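Local coordinates for putative lipoprotein (Campylobacter jejuni subsp. jejuni, PDB 2G5G), which binds two cofacial hemes at the interface of its dimer and probably takes part in bacterial heme transport, at residues L82-S87 with K116-K121; Y160-N165 with K200-A205; V207-V212 with L232-F237. One frame throughout, in Å; residues are numbered along the deposited sequence.

Contact 1. Residues L82-S87 with K116-K121; sequences LEMLAS and KVWKWK
M84 lies over one face of the W118 indole, and E83 meets the rim of the same ring. The apolar part comes from M84, which is deposited as selenomethionine. Its CB lies over the five-membered ring, though how closely it sits there is doubtful. The chain then bends at chi2 and chi3, which puts CE above the CZ3 rim of the six-membered ring. M84 CE is 3.5 Å from W118 CZ3. M84 SE stays above that ring at a distance, 5.1 Å from its centroid, as a long Met-aromatic contact. The two side chains cross at about a right angle.

The polar side is slighter. E83 reaches out with CG anti to the backbone N (chi1 174°), and its chain runs on extended. E83 OE2 comes near the plane of the indole at 3.5 Å from W118 CH2. The carboxylate is turned 71° from the ring plane. The other oxygen, OE1, accepts a hydrogen bond from the backbone N of G220, which helps fix the carboxylate. One water bridges E83 O and W118 NE1, but both of its bonds are weak.

Inside 82-87 the chain forms a type I beta turn, closed by L85 N to L82 O at 3.2 Å. H51 adds an edge-to-face ring contact to W118. The W118 side chain is about 6 Å from a bound heme. The site is a corner after strand 78-82, at the heme-side end of the central sheet of this ChaN-family protein.

Contact 2. Residues Y160-N165 with K200-A205; sequences YVSTTN and KDRRMA
R202 reaches from helix 187-210 to the loop that carries S162 and T163. The close part is one hydrogen bond. R202 NH2 donates to S162 OG at 2.8 Å, with an N-H...O angle of 139°, so the bond is bent. The hydroxyl is near the edge of the guanidinium but tilted 18° out of its plane. R202 gets there with CG anti to the backbone N (chi1 -177°) and with bends at chi2 and chi3. S162 is buried, and its CB points toward the helix.

The other part is loose. T163 CG2 stands 3.7 Å from R202 NH2 and approaches the guanidinium obliquely. This is a van der Waals touch at the partly exposed side of the contact. T164 turns to its own chain instead and N-caps helix 165-179, with OG1 bonded to V167 N. Only 80 Å² is buried between the two segments in all.

Both polar groups have further partners. R202 NH2 also donates to K158 O, and R202 NE is hydrogen-bonded to H233 ND1. S162 OG is also hydrogen-bonded to D236 OD2. The serine hydroxyl thus links an arginine to an aspartate. The chemistry implies a polar junction tying the loop to two helices, where the nearby carboxylate probably eases the placing of the arginine charge.

Contact 3. Residues V207-V212 with L232-F237; sequences VLVHHV and LHIQDF
V209 faces I234 and F237 with its two methyl groups. V209 CG2 does most of the touching. It rests 4.0 Å from I234 CG1 and 3.9 Å from F237 CB, and it is also 4.0 Å from I234 CG2. The V209 and I234 side chains slide past each other in opposite directions, so they meet alongside. I234 starts out to the side of the contact, but its end turns nearer to V209. With F237 the approach is oblique. V209 CG1 is roughly anti to the backbone N (chi1 157°), which leaves CG2 beside that N, and CG1 reaches F237 CB at 4.0 Å. The same CG1 methyl lies over the centre of the H210 ring, 3.8 Å above its plane.

The contact joins the C-terminal end of helix 187-210 to helix 230-236 and F237. Between these two helices the chain passes through strand 214-220 of the central mixed sheet, and helix 221-224 follows that strand. L208 points to this sheet, where its side chain touches V215 and L217. V209 and H210 are on the side that meets helix 230-236 and F237.

The two rings form a T-shaped pair. The edge of H210 is directed toward the face of F237, with planes at 84° and centroids 5.6 Å apart. The nearest atoms are H210 CE1 and F237 CE1, at 4.1 Å. H210 CG is anti to its carbonyl carbon (chi1 -62°), and the ring end swings nearer to F237. H210 ND1 is hydrogen-bonded to D206 O, one turn back on the same helix, which limits rotation of the imidazole. F237 also touches R202 and D206 of helix 187-210.

Contacts 2 and 3 are neighbours, with centres about 10 Å apart, and both use helix 187-210. They are joined by the two bonds that S162 and R202 make to helix 230-236. Contact 1 lies farther off, its centre about 21 Å from each of the others. It still touches both: E83 CB packs on M204 SE at 3.8 Å, and S87 CB on V207 CG2 at 3.8 Å. The heme lies near contact 1, and K200 in the 200-205 segment of contact 2 donates through NZ to a heme propionate oxygen. Helix 187-210 therefore links the heme site to contact 3.

Contact 1. Residues L82-S87 with K116-K121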
ATOM      1  N   LEU A  82     -10.248   7.938  19.472  1.00 22.14           N
ATOM      2  CA  LEU A  82     -10.222   6.656  18.779  1.00 23.18           C
ATOM      3  C   LEU A  82      -9.190   6.659  17.677  1.00 24.04           C
ATOM      4  O   LEU A  82      -9.235   7.494  16.757  1.00 23.87           O
ATOM      5  CB  LEU A  82     -11.626   6.287  18.236  1.00 22.71           C
ATOM      6  CG  LEU A  82     -12.757   5.966  19.220  1.00 23.03           C
ATOM      7  CD1 LEU A  82     -14.089   5.734  18.494  1.00 24.36           C
ATOM      8  CD2 LEU A  82     -12.425   4.785  20.110  1.00 22.92           C
ATOM      9  N   GLU A  83      -8.238   5.724  17.753  1.00 24.17           N
ATOM     10  CA  GLU A  83      -7.333   5.494  16.625  1.00 24.66           C
ATOM     11  C   GLU A  83      -8.175   5.257  15.355  1.00 25.34           C
ATOM     12  O   GLU A  83      -7.718   5.546  14.244  1.00 25.35           O
ATOM     13  CB  GLU A  83      -6.454   4.252  16.871  1.00 24.03           C
ATOM     14  CG  GLU A  83      -5.556   3.857  15.658  1.00 23.92           C
ATOM     15  CD  GLU A  83      -4.856   2.491  15.812  1.00 25.41           C
ATOM     16  OE1 GLU A  83      -5.028   1.811  16.838  1.00 24.83           O
ATOM     17  OE2 GLU A  83      -4.141   2.107  14.880  1.00 24.14           O
HETATM   18  N   MSE A  84      -9.393   4.736  15.504  1.00 26.51           N
HETATM   19  CA  MSE A  84     -10.138   4.385  14.263  1.00 28.63           C
HETATM   20  C   MSE A  84     -10.811   5.521  13.525  1.00 29.17           C
HETATM   21  O   MSE A  84     -11.322   5.322  12.423  1.00 30.41           O
HETATM   22  CB  MSE A  84     -11.017   3.117  14.334  1.00 29.14           C
HETATM   23  CG  MSE A  84     -11.602   2.585  15.632  1.00 31.06           C
HETATM   24 SE   MSE A  84     -10.587   2.448  17.345  0.90 35.43          SE
HETATM   25  CE  MSE A  84      -8.909   1.556  16.827  0.90 31.39           C
ATOM     26  N   LEU A  85     -10.759   6.727  14.090  1.00 28.99           N
ATOM     27  CA  LEU A  85     -11.263   7.903  13.386  1.00 29.22           C
ATOM     28  C   LEU A  85     -10.180   8.923  13.239  1.00 29.56           C
ATOM     29  O   LEU A  85      -9.357   9.113  14.156  1.00 28.52           O
ATOM     30  CB  LEU A  85     -12.487   8.480  14.098  1.00 29.72           C
ATOM     31  CG  LEU A  85     -13.709   7.574  14.061  1.00 29.41           C
ATOM     32  CD1 LEU A  85     -14.760   7.954  15.080  1.00 30.50           C
ATOM     33  CD2 LEU A  85     -14.308   7.574  12.643  1.00 29.93           C
ATOM     34  N   ALA A  86     -10.156   9.589  12.087  1.00 29.33           N
ATOM     35  CA  ALA A  86      -9.185  10.645  11.857  1.00 29.56           C
ATOM     36  C   ALA A  86      -9.561  11.948  12.562  1.00 30.21           C
ATOM     37  O   ALA A  86     -10.748  12.249  12.706  1.00 30.03           O
ATOM     38  CB  ALA A  86      -8.989  10.894  10.347  1.00 30.33           C
ATOM     39  N   SER A  87      -8.545  12.712  12.973  1.00 30.42           N
ATOM     40  CA  SER A  87      -8.747  14.007  13.668  1.00 31.47           C
ATOM     41  C   SER A  87      -9.367  15.064  12.731  1.00 32.31           C
ATOM     42  O   SER A  87     -10.054  15.987  13.182  1.00 32.00           O
ATOM     43  CB  SER A  87      -7.425  14.516  14.244  1.00 30.61           C
ATOM     44  OG  SER A  87      -6.539  14.905  13.222  1.00 29.23           O
ATOM     45  N   LYS A 116     -14.520   1.696   6.937  1.00 46.44           N
ATOM     46  CA  LYS A 116     -14.741   0.253   6.942  1.00 46.45           C
ATOM     47  C   LYS A 116     -13.465  -0.590   6.990  1.00 45.65           C
ATOM     48  O   LYS A 116     -13.544  -1.794   7.235  1.00 45.64           O
ATOM     49  CB  LYS A 116     -15.722  -0.194   5.852  1.00 46.80           C
ATOM     50  CG  LYS A 116     -17.174  -0.271   6.364  1.00 48.60           C
ATOM     51  CD  LYS A 116     -17.707   1.095   6.830  1.00 49.75           C
ATOM     52  CE  LYS A 116     -18.938   0.955   7.701  1.00 51.51           C
ATOM     53  NZ  LYS A 116     -18.660   0.214   8.976  1.00 53.37           N
ATOM     54  N   VAL A 117     -12.299   0.043   6.816  1.00 45.14           N
ATOM     55  CA  VAL A 117     -11.031  -0.616   7.195  1.00 44.17           C
ATOM     56  C   VAL A 117     -11.059  -1.172   8.642  1.00 43.35           C
ATOM     57  O   VAL A 117     -10.343  -2.126   8.954  1.00 43.23           O
ATOM     58  CB  VAL A 117      -9.756   0.256   6.932  1.00 44.72           C
ATOM     59  CG1 VAL A 117      -9.708   0.696   5.495  1.00 44.82           C
ATOM     60  CG2 VAL A 117      -9.674   1.462   7.852  1.00 44.84           C
ATOM     61  N   TRP A 118     -11.915  -0.589   9.494  1.00 41.68           N
ATOM     62  CA  TRP A 118     -12.117  -1.040  10.866  1.00 40.27           C
ATOM     63  C   TRP A 118     -13.439  -1.783  10.919  1.00 40.86           C
ATOM     64  O   TRP A 118     -14.493  -1.170  10.760  1.00 41.01           O
ATOM     65  CB  TRP A 118     -12.127   0.162  11.828  1.00 38.22           C
ATOM     66  CG  TRP A 118     -10.848   0.945  11.806  1.00 36.05           C
ATOM     67  CD1 TRP A 118     -10.581   2.065  11.086  1.00 34.14           C
ATOM     68  CD2 TRP A 118      -9.651   0.639  12.539  1.00 34.31           C
ATOM     69  NE1 TRP A 118      -9.291   2.479  11.318  1.00 33.77           N
ATOM     70  CE2 TRP A 118      -8.698   1.615  12.205  1.00 33.93           C
ATOM     71  CE3 TRP A 118      -9.302  -0.369  13.453  1.00 34.65           C
ATOM     72  CZ2 TRP A 118      -7.410   1.634  12.765  1.00 35.11           C
ATOM     73  CZ3 TRP A 118      -8.019  -0.360  14.002  1.00 34.39           C
ATOM     74  CH2 TRP A 118      -7.091   0.640  13.651  1.00 34.65           C
ATOM     75  N   LYS A 119     -13.396  -3.096  11.140  1.00 41.20           N
ATOM     76  CA  LYS A 119     -14.622  -3.914  11.093  1.00 42.58           C
ATOM     77  C   LYS A 119     -15.599  -3.534  12.195  1.00 41.97           C
ATOM     78  O   LYS A 119     -15.328  -3.775  13.383  1.00 41.86           O
ATOM     79  CB  LYS A 119     -14.327  -5.421  11.186  1.00 42.20           C
ATOM     80  CG  LYS A 119     -13.554  -5.985  10.018  1.00 44.94           C
ATOM     81  CD  LYS A 119     -13.129  -7.429  10.284  1.00 44.79           C
ATOM     82  CE  LYS A 119     -12.395  -8.000   9.065  1.00 49.83           C
ATOM     83  NZ  LYS A 119     -12.028  -9.447   9.235  1.00 50.89           N
ATOM     84  N   TRP A 120     -16.753  -2.995  11.793  1.00 41.05           N
ATOM     85  CA  TRP A 120     -17.732  -2.482  12.731  1.00 40.72           C
ATOM     86  C   TRP A 120     -18.043  -3.468  13.841  1.00 40.75           C
ATOM     87  O   TRP A 120     -18.185  -3.063  14.997  1.00 40.62           O
ATOM     88  CB  TRP A 120     -19.019  -2.011  12.023  1.00 41.16           C
ATOM     89  CG  TRP A 120     -20.063  -1.485  12.984  1.00 41.03           C
ATOM     90  CD1 TRP A 120     -21.301  -2.016  13.227  1.00 41.74           C
ATOM     91  CD2 TRP A 120     -19.944  -0.331  13.839  1.00 41.69           C
ATOM     92  NE1 TRP A 120     -21.960  -1.270  14.192  1.00 41.90           N
ATOM     93  CE2 TRP A 120     -21.154  -0.227  14.574  1.00 42.31           C
ATOM     94  CE3 TRP A 120     -18.937   0.631  14.050  1.00 41.30           C
ATOM     95  CZ2 TRP A 120     -21.379   0.800  15.509  1.00 40.80           C
ATOM     96  CZ3 TRP A 120     -19.163   1.645  14.977  1.00 40.40           C
ATOM     97  CH2 TRP A 120     -20.376   1.720  15.691  1.00 41.09           C
ATOM     98  N   LYS A 121     -18.130  -4.753  13.487  1.00 40.69           N
ATOM     99  CA  LYS A 121     -18.391  -5.847  14.436  1.00 40.96           C
ATOM    100  C   LYS A 121     -17.477  -5.791  15.659  1.00 39.16           C
ATOM    101  O   LYS A 121     -17.906  -6.050  16.795  1.00 39.40           O
ATOM    102  CB  LYS A 121     -18.230  -7.217  13.737  1.00 41.00           C
ATOM    103  CG  LYS A 121     -17.943  -8.394  14.706  1.00 43.04           C
ATOM    104  CD  LYS A 121     -18.394  -9.757  14.153  1.00 43.94           C
ATOM    105  CE  LYS A 121     -19.885  -9.992  14.457  1.00 46.88           C
ATOM    106  NZ  LYS A 121     -20.588 -10.689  13.337  1.00 49.50           N
TER
HETATM  107  O   HOH W   1      -7.829   5.553  10.889  1.00 49.98           O

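Contact 2. Residues Y160-N165 with K200-A205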
ATOM      1  N   TYR A 160      12.794  14.229  20.178  1.00 36.91           N
ATOM      2  CA  TYR A 160      13.948  13.969  21.003  1.00 36.33           C
ATOM      3  C   TYR A 160      13.875  12.531  21.491  1.00 34.40           C
ATOM      4  O   TYR A 160      14.693  11.708  21.092  1.00 35.14           O
ATOM      5  CB  TYR A 160      14.041  14.979  22.152  1.00 39.20           C
ATOM      6  CG  TYR A 160      15.209  14.713  23.066  1.00 43.09           C
ATOM      7  CD1 TYR A 160      16.526  14.779  22.585  1.00 46.61           C
ATOM      8  CD2 TYR A 160      15.007  14.374  24.405  1.00 46.52           C
ATOM      9  CE1 TYR A 160      17.616  14.516  23.425  1.00 47.72           C
ATOM     10  CE2 TYR A 160      16.092  14.118  25.261  1.00 47.62           C
ATOM     11  CZ  TYR A 160      17.390  14.190  24.761  1.00 46.37           C
ATOM     12  OH  TYR A 160      18.460  13.925  25.592  1.00 46.04           O
ATOM     13  N   VAL A 161      12.886  12.185  22.308  1.00 30.87           N
ATOM     14  CA  VAL A 161      12.767  10.776  22.721  1.00 28.44           C
ATOM     15  C   VAL A 161      11.904   9.927  21.797  1.00 26.89           C
ATOM     16  O   VAL A 161      12.009   8.698  21.814  1.00 26.66           O
ATOM     17  CB  VAL A 161      12.259  10.603  24.175  1.00 29.32           C
ATOM     18  CG1 VAL A 161      13.212  11.329  25.178  1.00 28.66           C
ATOM     19  CG2 VAL A 161      10.814  11.072  24.307  1.00 27.76           C
ATOM     20  N   SER A 162      11.027  10.558  21.017  1.00 24.18           N
ATOM     21  CA  SER A 162      10.070   9.783  20.239  1.00 23.73           C
ATOM     22  C   SER A 162      10.595   9.315  18.881  1.00 24.19           C
ATOM     23  O   SER A 162      10.013   8.419  18.288  1.00 25.04           O
ATOM     24  CB  SER A 162       8.740  10.557  20.038  1.00 20.86           C
ATOM     25  OG  SER A 162       8.944  11.677  19.208  1.00 22.85           O
ATOM     26  N   THR A 163      11.678   9.913  18.408  1.00 25.44           N
ATOM     27  CA  THR A 163      12.155   9.655  17.029  1.00 27.15           C
ATOM     28  C   THR A 163      13.568   9.080  16.990  1.00 28.06           C
ATOM     29  O   THR A 163      14.235   9.159  15.961  1.00 29.46           O
ATOM     30  CB  THR A 163      12.150  10.947  16.195  1.00 25.54           C
ATOM     31  OG1 THR A 163      12.809  11.975  16.939  1.00 27.26           O
ATOM     32  CG2 THR A 163      10.721  11.385  15.909  1.00 29.25           C
ATOM     33  N   THR A 164      14.025   8.516  18.105  1.00 29.27           N
ATOM     34  CA  THR A 164      15.390   7.959  18.183  1.00 30.15           C
ATOM     35  C   THR A 164      15.551   6.796  17.226  1.00 30.73           C
ATOM     36  O   THR A 164      14.568   6.143  16.858  1.00 30.99           O
ATOM     37  CB  THR A 164      15.724   7.417  19.590  1.00 29.17           C
ATOM     38  OG1 THR A 164      14.909   6.280  19.870  1.00 30.02           O
ATOM     39  CG2 THR A 164      15.524   8.468  20.660  1.00 29.10           C
ATOM     40  N   ASN A 165      16.800   6.501  16.844  1.00 32.11           N
ATOM     41  CA  ASN A 165      17.057   5.347  15.984  1.00 32.25           C
ATOM     42  C   ASN A 165      16.595   4.077  16.639  1.00 31.84           C
ATOM     43  O   ASN A 165      16.131   3.168  15.964  1.00 31.42           O
ATOM     44  CB  ASN A 165      18.544   5.232  15.619  1.00 33.57           C
ATOM     45  CG  ASN A 165      19.052   6.449  14.905  1.00 35.80           C
ATOM     46  OD1 ASN A 165      18.353   7.029  14.073  1.00 41.47           O
ATOM     47  ND2 ASN A 165      20.272   6.861  15.233  1.00 40.76           N
ATOM     48  N   LYS A 200       1.480   8.719  12.839  1.00 24.70           N
ATOM     49  CA  LYS A 200       0.207   8.365  13.480  1.00 24.62           C
ATOM     50  C   LYS A 200       0.326   8.627  14.975  1.00 24.31           C
ATOM     51  O   LYS A 200      -0.550   9.240  15.578  1.00 24.12           O
ATOM     52  CB  LYS A 200      -0.154   6.884  13.280  1.00 23.83           C
ATOM     53  CG  LYS A 200      -0.635   6.512  11.856  1.00 26.33           C
ATOM     54  CD  LYS A 200      -0.796   5.009  11.691  1.00 23.91           C
ATOM     55  CE  LYS A 200      -1.620   4.689  10.421  1.00 27.53           C
ATOM     56  NZ  LYS A 200      -1.637   3.220  10.221  1.00 27.09           N
ATOM     57  N   ASP A 201       1.437   8.185  15.554  1.00 23.60           N
ATOM     58  CA  ASP A 201       1.712   8.354  16.991  1.00 23.00           C
ATOM     59  C   ASP A 201       1.797   9.817  17.413  1.00 22.79           C
ATOM     60  O   ASP A 201       1.249  10.213  18.448  1.00 21.76           O
ATOM     61  CB  ASP A 201       2.985   7.575  17.333  1.00 22.98           C
ATOM     62  CG  ASP A 201       2.736   6.082  17.387  1.00 23.87           C
ATOM     63  OD1 ASP A 201       1.551   5.678  17.530  1.00 23.85           O
ATOM     64  OD2 ASP A 201       3.707   5.292  17.269  1.00 23.23           O
ATOM     65  N   ARG A 202       2.409  10.632  16.555  1.00 21.88           N
ATOM     66  CA  ARG A 202       2.564  12.052  16.773  1.00 22.71           C
ATOM     67  C   ARG A 202       1.203  12.757  16.778  1.00 22.72           C
ATOM     68  O   ARG A 202       0.934  13.566  17.661  1.00 22.27           O
ATOM     69  CB  ARG A 202       3.472  12.657  15.694  1.00 22.09           C
ATOM     70  CG  ARG A 202       3.771  14.142  15.865  1.00 24.70           C
ATOM     71  CD  ARG A 202       4.431  14.436  17.211  1.00 23.30           C
ATOM     72  NE  ARG A 202       5.718  13.754  17.426  1.00 22.70           N
ATOM     73  CZ  ARG A 202       6.899  14.243  17.041  1.00 25.26           C
ATOM     74  NH1 ARG A 202       6.981  15.413  16.395  1.00 26.72           N
ATOM     75  NH2 ARG A 202       8.011  13.564  17.292  1.00 24.91           N
ATOM     76  N   ARG A 203       0.369  12.420  15.801  1.00 22.35           N
ATOM     77  CA  ARG A 203      -0.977  13.009  15.671  1.00 22.73           C
ATOM     78  C   ARG A 203      -1.875  12.626  16.841  1.00 22.29           C
ATOM     79  O   ARG A 203      -2.455  13.515  17.457  1.00 21.06           O
ATOM     80  CB  ARG A 203      -1.649  12.585  14.359  1.00 23.02           C
ATOM     81  CG  ARG A 203      -3.163  12.933  14.276  1.00 24.05           C
ATOM     82  CD  ARG A 203      -3.413  14.426  14.283  1.00 24.43           C
ATOM     83  NE  ARG A 203      -2.674  15.100  13.205  1.00 25.52           N
ATOM     84  CZ  ARG A 203      -3.054  15.136  11.914  1.00 27.32           C
ATOM     85  NH1 ARG A 203      -4.174  14.557  11.495  1.00 25.51           N
ATOM     86  NH2 ARG A 203      -2.287  15.768  11.041  1.00 26.51           N
HETATM   87  N   MSE A 204      -1.990  11.325  17.132  1.00 21.28           N
HETATM   88  CA  MSE A 204      -2.745  10.868  18.299  1.00 22.43           C
HETATM   89  C   MSE A 204      -2.260  11.568  19.577  1.00 21.74           C
HETATM   90  O   MSE A 204      -3.109  12.021  20.362  1.00 20.86           O
HETATM   91  CB  MSE A 204      -2.741   9.349  18.430  1.00 21.68           C
HETATM   92  CG  MSE A 204      -3.389   8.633  17.197  1.00 20.58           C
HETATM   93 SE   MSE A 204      -3.836   6.861  17.568  0.80 27.75          SE
HETATM   94  CE  MSE A 204      -2.352   6.092  16.523  1.00 26.53           C
ATOM     95  N   ALA A 205      -0.934  11.668  19.777  1.00 20.53           N
ATOM     96  CA  ALA A 205      -0.364  12.480  20.887  1.00 20.31           C
ATOM     97  C   ALA A 205      -0.802  13.940  20.855  1.00 20.80           C
ATOM     98  O   ALA A 205      -1.133  14.525  21.899  1.00 19.06           O
ATOM     99  CB  ALA A 205       1.150  12.403  20.939  1.00 20.36           C
TER

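Contact 3. Residues V207-V212 with L232-F237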
ATOM      1  N   VAL A 207      -3.493  15.217  19.571  1.00 22.10           N
ATOM      2  CA  VAL A 207      -4.916  15.278  19.948  1.00 22.14           C
ATOM      3  C   VAL A 207      -5.059  15.181  21.482  1.00 21.68           C
ATOM      4  O   VAL A 207      -5.846  15.941  22.111  1.00 19.89           O
ATOM      5  CB  VAL A 207      -5.766  14.190  19.199  1.00 22.65           C
ATOM      6  CG1 VAL A 207      -7.196  14.086  19.730  1.00 22.32           C
ATOM      7  CG2 VAL A 207      -5.753  14.424  17.656  1.00 24.64           C
ATOM      8  N   LEU A 208      -4.272  14.299  22.087  1.00 19.91           N
ATOM      9  CA  LEU A 208      -4.436  14.008  23.521  1.00 20.37           C
ATOM     10  C   LEU A 208      -3.863  15.135  24.386  1.00 19.91           C
ATOM     11  O   LEU A 208      -4.453  15.550  25.392  1.00 20.55           O
ATOM     12  CB  LEU A 208      -3.788  12.657  23.856  1.00 20.19           C
ATOM     13  CG  LEU A 208      -4.400  11.439  23.150  1.00 19.00           C
ATOM     14  CD1 LEU A 208      -3.597  10.166  23.434  1.00 18.80           C
ATOM     15  CD2 LEU A 208      -5.890  11.240  23.570  1.00 18.95           C
ATOM     16  N   VAL A 209      -2.732  15.652  23.950  1.00 20.61           N
ATOM     17  CA  VAL A 209      -2.001  16.670  24.663  1.00 21.11           C
ATOM     18  C   VAL A 209      -2.801  17.979  24.724  1.00 21.13           C
ATOM     19  O   VAL A 209      -2.769  18.682  25.735  1.00 21.69           O
ATOM     20  CB  VAL A 209      -0.653  16.889  23.966  1.00 21.49           C
ATOM     21  CG1 VAL A 209      -0.066  18.275  24.271  1.00 21.05           C
ATOM     22  CG2 VAL A 209       0.312  15.778  24.382  1.00 20.54           C
ATOM     23  N   HIS A 210      -3.499  18.293  23.639  1.00 20.15           N
ATOM     24  CA  HIS A 210      -4.213  19.571  23.579  1.00 20.85           C
ATOM     25  C   HIS A 210      -5.645  19.538  24.062  1.00 20.31           C
ATOM     26  O   HIS A 210      -6.274  20.586  24.173  1.00 19.39           O
ATOM     27  CB  HIS A 210      -4.069  20.215  22.189  1.00 19.51           C
ATOM     28  CG  HIS A 210      -2.641  20.525  21.863  1.00 22.76           C
ATOM     29  ND1 HIS A 210      -1.865  19.707  21.066  1.00 19.30           N
ATOM     30  CD2 HIS A 210      -1.836  21.538  22.268  1.00 23.65           C
ATOM     31  CE1 HIS A 210      -0.648  20.215  20.979  1.00 23.97           C
ATOM     32  NE2 HIS A 210      -0.599  21.317  21.708  1.00 25.54           N
ATOM     33  N   HIS A 211      -6.157  18.355  24.382  1.00 19.91           N
ATOM     34  CA  HIS A 211      -7.553  18.236  24.763  1.00 20.52           C
ATOM     35  C   HIS A 211      -7.815  18.838  26.152  1.00 20.21           C
ATOM     36  O   HIS A 211      -7.029  18.641  27.082  1.00 20.77           O
ATOM     37  CB  HIS A 211      -8.031  16.786  24.725  1.00 20.88           C
ATOM     38  CG  HIS A 211      -9.515  16.675  24.688  1.00 20.33           C
ATOM     39  ND1 HIS A 211     -10.274  17.284  23.707  1.00 22.08           N
ATOM     40  CD2 HIS A 211     -10.387  16.058  25.517  1.00 19.77           C
ATOM     41  CE1 HIS A 211     -11.554  17.050  23.944  1.00 21.48           C
ATOM     42  NE2 HIS A 211     -11.651  16.312  25.040  1.00 21.80           N
ATOM     43  N   VAL A 212      -8.933  19.549  26.297  1.00 20.92           N
ATOM     44  CA  VAL A 212      -9.185  20.276  27.581  1.00 21.65           C
ATOM     45  C   VAL A 212      -9.871  19.451  28.686  1.00 21.15           C
ATOM     46  O   VAL A 212      -9.960  19.903  29.833  1.00 22.66           O
ATOM     47  CB  VAL A 212      -9.954  21.588  27.340  1.00 22.05           C
ATOM     48  CG1 VAL A 212      -9.092  22.528  26.486  1.00 22.60           C
ATOM     49  CG2 VAL A 212     -11.310  21.320  26.695  1.00 23.68           C
ATOM     50  N   LEU A 232       5.886   8.435  24.181  1.00 19.98           N
ATOM     51  CA  LEU A 232       7.115   9.142  23.837  1.00 20.83           C
ATOM     52  C   LEU A 232       6.823  10.500  23.193  1.00 20.53           C
ATOM     53  O   LEU A 232       7.528  11.474  23.442  1.00 20.37           O
ATOM     54  CB  LEU A 232       7.960   8.311  22.863  1.00 21.66           C
ATOM     55  CG  LEU A 232       8.347   6.897  23.305  1.00 25.03           C
ATOM     56  CD1 LEU A 232       9.077   6.176  22.152  1.00 26.28           C
ATOM     57  CD2 LEU A 232       9.225   6.990  24.563  1.00 27.81           C
ATOM     58  N   HIS A 233       5.780  10.546  22.372  1.00 20.16           N
ATOM     59  CA  HIS A 233       5.435  11.761  21.633  1.00 20.36           C
ATOM     60  C   HIS A 233       4.804  12.763  22.574  1.00 20.18           C
ATOM     61  O   HIS A 233       5.103  13.960  22.494  1.00 20.49           O
ATOM     62  CB  HIS A 233       4.513  11.454  20.440  1.00 20.27           C
ATOM     63  CG  HIS A 233       5.142  10.549  19.424  1.00 21.94           C
ATOM     64  ND1 HIS A 233       5.698  11.016  18.253  1.00 23.37           N
ATOM     65  CD2 HIS A 233       5.318   9.205  19.414  1.00 21.61           C
ATOM     66  CE1 HIS A 233       6.193  10.000  17.567  1.00 22.58           C
ATOM     67  NE2 HIS A 233       5.976   8.890  18.248  1.00 22.09           N
ATOM     68  N   ILE A 234       3.986  12.271  23.515  1.00 19.68           N
ATOM     69  CA  ILE A 234       3.457  13.135  24.600  1.00 20.23           C
ATOM     70  C   ILE A 234       4.586  13.830  25.367  1.00 21.09           C
ATOM     71  O   ILE A 234       4.530  15.031  25.634  1.00 22.09           O
ATOM     72  CB  ILE A 234       2.509  12.350  25.555  1.00 19.75           C
ATOM     73  CG1 ILE A 234       1.234  11.921  24.805  1.00 19.92           C
ATOM     74  CG2 ILE A 234       2.165  13.178  26.855  1.00 18.40           C
ATOM     75  CD1 ILE A 234       0.310  10.964  25.621  1.00 20.91           C
ATOM     76  N   GLN A 235       5.636  13.082  25.711  1.00 22.36           N
ATOM     77  CA  GLN A 235       6.813  13.642  26.388  1.00 23.32           C
ATOM     78  C   GLN A 235       7.458  14.744  25.586  1.00 23.11           C
ATOM     79  O   GLN A 235       7.804  15.793  26.144  1.00 22.60           O
ATOM     80  CB  GLN A 235       7.890  12.565  26.620  1.00 22.42           C
ATOM     81  CG  GLN A 235       7.494  11.489  27.611  1.00 25.78           C
ATOM     82  CD  GLN A 235       8.628  10.494  27.852  1.00 27.62           C
ATOM     83  OE1 GLN A 235       8.436   9.287  27.717  1.00 35.92           O
ATOM     84  NE2 GLN A 235       9.815  11.001  28.218  1.00 28.03           N
ATOM     85  N   ASP A 236       7.648  14.488  24.278  1.00 22.88           N
ATOM     86  CA  ASP A 236       8.252  15.468  23.349  1.00 23.20           C
ATOM     87  C   ASP A 236       7.396  16.722  23.190  1.00 23.57           C
ATOM     88  O   ASP A 236       7.951  17.816  22.969  1.00 24.53           O
ATOM     89  CB  ASP A 236       8.545  14.853  21.969  1.00 21.61           C
ATOM     90  CG  ASP A 236       9.852  14.008  21.941  1.00 23.88           C
ATOM     91  OD1 ASP A 236      10.643  14.044  22.910  1.00 23.78           O
ATOM     92  OD2 ASP A 236      10.072  13.311  20.925  1.00 24.97           O
ATOM     93  N   PHE A 237       6.070  16.589  23.302  1.00 22.97           N
ATOM     94  CA  PHE A 237       5.184  17.765  23.360  1.00 22.99           C
ATOM     95  C   PHE A 237       5.336  18.619  24.652  1.00 23.49           C
ATOM     96  O   PHE A 237       4.725  19.696  24.755  1.00 24.11           O
ATOM     97  CB  PHE A 237       3.689  17.362  23.159  1.00 22.70           C
ATOM     98  CG  PHE A 237       3.228  17.308  21.702  1.00 23.81           C
ATOM     99  CD1 PHE A 237       3.162  18.463  20.924  1.00 24.92           C
ATOM    100  CD2 PHE A 237       2.834  16.106  21.122  1.00 25.04           C
ATOM    101  CE1 PHE A 237       2.743  18.396  19.615  1.00 24.39           C
ATOM    102  CE2 PHE A 237       2.397  16.038  19.814  1.00 23.84           C
ATOM    103  CZ  PHE A 237       2.350  17.184  19.055  1.00 24.79           C
TER